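Local coordinates for general glycosylation pathway protein (Campylobacter jejuni, PDB 3AAG), which is the periplasmic C-terminal part of an oligosaccharyltransferase that transfers a preassembled heptasaccharide from a lipid donor to asparagine side chains of nascent polypeptides, at residues M146-S151 with P245-I250. Sequence-based numbering, arbitrary orientation.
Sequences MSLIFS and PYAQFI
The MI motif of the oligosaccharyltransferase, which by similarity helps form the pocket for the +2 Ser/Thr of the acceptor sequon, here meets the C-terminal beta-barrel region through Ser147 and Leu148. Ser147 points at the turn before strand 249-252, and Leu148 reaches it with the end of its side chain. Leu148 carries most of the contact, with CG beside its own backbone N (chi1 -69°). CD2 makes the closest approaches, lying 3.6 Å from Ala247 CB and 3.8 Å from Tyr246 O, while CD1 comes within 4.0 Å of the carbonyl Pro245 O. A branched aliphatic end suits this place, since it can spread over a methyl and the neighbouring peptide carbonyls by van der Waals contact alone. Ala247, small and buried, lets the two backbones approach, its CA 6.7 Å from Leu148 CA. Its CB also meets Ser147 OG at 4.0 Å, but that hydroxyl makes its hydrogen bond to Ala144 O, just ahead of the motif in sequence, so its polar need is met without the turn. Tyr246 offers little more than CB, 4.2 Å from Leu148 CD2; its ring turns off from the contact and stacks with Tyr176.

Ile149, the residue predicted to meet the acceptor peptide, is directed elsewhere, touching Trp35 and Tyr38 of the WWDYG motif, and occupies the N-cap position of helix 150-155. Around the junction, Thr174 of strand 172-179 also touches Leu148, a classic bulge pairs Gln248 and Phe249 with Ala175 on that same strand, and helix 260-266 brings Phe266 against both Ser147 and Ile250.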
loop_
_atom_site.group_PDB
_atom_site.type_symbol
_atom_site.label_atom_id
_atom_site.label_comp_id
_atom_site.label_asym_id
_atom_site.label_seq_id
_atom_site.Cartn_x
_atom_site.Cartn_y
_atom_site.Cartn_z
HETATM N N MSE A 146 1.513 -4.609 7.694
HETATM C CA MSE A 146 1.311 -5.026 6.307
HETATM C C MSE A 146 2.620 -5.029 5.520
HETATM O O MSE A 146 2.787 -5.803 4.578
HETATM C CB MSE A 146 0.267 -4.151 5.604
HETATM C CG MSE A 146 -0.103 -4.642 4.206
HETATM SE SE MSE A 146 -1.535 -3.625 3.338
HETATM C CE MSE A 146 -0.798 -1.826 3.515
ATOM N N SER A 147 3.548 -4.165 5.914
ATOM C CA SER A 147 4.883 -4.170 5.323
ATOM C C SER A 147 5.425 -5.590 5.152
ATOM O O SER A 147 6.027 -5.915 4.130
ATOM C CB SER A 147 5.849 -3.332 6.164
ATOM O OG SER A 147 5.952 -3.843 7.481
ATOM N N LEU A 148 5.207 -6.436 6.156
ATOM C CA LEU A 148 5.757 -7.787 6.138
ATOM C C LEU A 148 5.155 -8.640 5.028
ATOM O O LEU A 148 5.676 -9.708 4.710
ATOM C CB LEU A 148 5.552 -8.476 7.487
ATOM C CG LEU A 148 6.354 -7.938 8.673
ATOM C CD1 LEU A 148 6.033 -8.733 9.924
ATOM C CD2 LEU A 148 7.846 -7.966 8.380
ATOM N N ILE A 149 4.054 -8.173 4.447
ATOM C CA ILE A 149 3.343 -8.946 3.432
ATOM C C ILE A 149 3.097 -8.134 2.167
ATOM O O ILE A 149 2.528 -8.638 1.199
ATOM C CB ILE A 149 1.989 -9.471 3.951
ATOM C CG1 ILE A 149 1.146 -8.321 4.508
ATOM C CG2 ILE A 149 2.200 -10.556 4.995
ATOM C CD1 ILE A 149 -0.341 -8.535 4.365
ATOM N N PHE A 150 3.528 -6.877 2.178
ATOM C CA PHE A 150 3.199 -5.948 1.102
ATOM C C PHE A 150 3.691 -6.443 -0.254
ATOM O O PHE A 150 3.073 -6.176 -1.286
ATOM C CB PHE A 150 3.767 -4.557 1.395
ATOM C CG PHE A 150 3.212 -3.482 0.504
ATOM C CD1 PHE A 150 1.851 -3.221 0.477
ATOM C CD2 PHE A 150 4.051 -2.734 -0.309
ATOM C CE1 PHE A 150 1.333 -2.232 -0.343
ATOM C CE2 PHE A 150 3.542 -1.743 -1.132
ATOM C CZ PHE A 150 2.178 -1.491 -1.149
ATOM N N SER A 151 4.805 -7.165 -0.251
ATOM C CA SER A 151 5.316 -7.776 -1.469
ATOM C C SER A 151 4.235 -8.611 -2.141
ATOM O O SER A 151 4.027 -8.522 -3.352
ATOM C CB SER A 151 6.531 -8.649 -1.157
ATOM O OG SER A 151 7.242 -8.962 -2.340
ATOM N N PRO A 245 8.186 -6.667 14.859
ATOM C CA PRO A 245 9.287 -7.630 14.871
ATOM C C PRO A 245 9.546 -8.217 13.485
ATOM O O PRO A 245 8.655 -8.827 12.891
ATOM C CB PRO A 245 8.789 -8.724 15.823
ATOM C CG PRO A 245 7.725 -8.074 16.642
ATOM C CD PRO A 245 7.074 -7.089 15.726
ATOM N N TYR A 246 10.762 -8.029 12.980
ATOM C CA TYR A 246 11.161 -8.595 11.698
ATOM C C TYR A 246 11.132 -7.548 10.592
ATOM O O TYR A 246 11.504 -7.826 9.450
ATOM C CB TYR A 246 10.268 -9.781 11.329
ATOM C CG TYR A 246 10.469 -10.991 12.211
ATOM C CD1 TYR A 246 9.568 -12.047 12.192
ATOM C CD2 TYR A 246 11.557 -11.076 13.068
ATOM C CE1 TYR A 246 9.749 -13.155 12.997
ATOM C CE2 TYR A 246 11.745 -12.178 13.877
ATOM C CZ TYR A 246 10.838 -13.215 13.838
ATOM O OH TYR A 246 11.021 -14.316 14.644
ATOM N N ALA A 247 10.691 -6.343 10.938
ATOM C CA ALA A 247 10.605 -5.257 9.972
ATOM C C ALA A 247 11.373 -4.032 10.452
ATOM O O ALA A 247 10.781 -3.046 10.885
ATOM C CB ALA A 247 9.151 -4.901 9.701
ATOM N N GLN A 248 12.696 -4.103 10.371
ATOM C CA GLN A 248 13.548 -2.988 10.758
ATOM C C GLN A 248 14.034 -2.221 9.533
ATOM O O GLN A 248 14.307 -1.023 9.606
ATOM C CB GLN A 248 14.741 -3.491 11.571
ATOM C CG GLN A 248 14.376 -4.005 12.952
ATOM C CD GLN A 248 14.322 -2.898 13.986
ATOM O OE1 GLN A 248 15.204 -2.040 14.038
ATOM N NE2 GLN A 248 13.285 -2.912 14.815
ATOM N N PHE A 249 14.138 -2.923 8.409
ATOM C CA PHE A 249 14.610 -2.320 7.168
ATOM C C PHE A 249 13.719 -2.701 5.990
ATOM O O PHE A 249 13.064 -3.742 6.007
ATOM C CB PHE A 249 16.055 -2.737 6.889
ATOM C CG PHE A 249 17.074 -1.920 7.629
ATOM C CD1 PHE A 249 17.329 -0.610 7.262
ATOM C CD2 PHE A 249 17.776 -2.459 8.693
ATOM C CE1 PHE A 249 18.264 0.145 7.940
ATOM C CE2 PHE A 249 18.711 -1.709 9.374
ATOM C CZ PHE A 249 18.955 -0.405 8.997
ATOM N N ILE A 250 13.696 -1.850 4.969
ATOM C CA ILE A 250 12.965 -2.152 3.741
ATOM C C ILE A 250 13.759 -1.754 2.500
ATOM O O ILE A 250 14.116 -0.589 2.327
ATOM C CB ILE A 250 11.596 -1.446 3.696
ATOM C CG1 ILE A 250 10.852 -1.627 5.019
ATOM C CG2 ILE A 250 10.764 -1.977 2.541
ATOM C CD1 ILE A 250 9.613 -0.771 5.135
#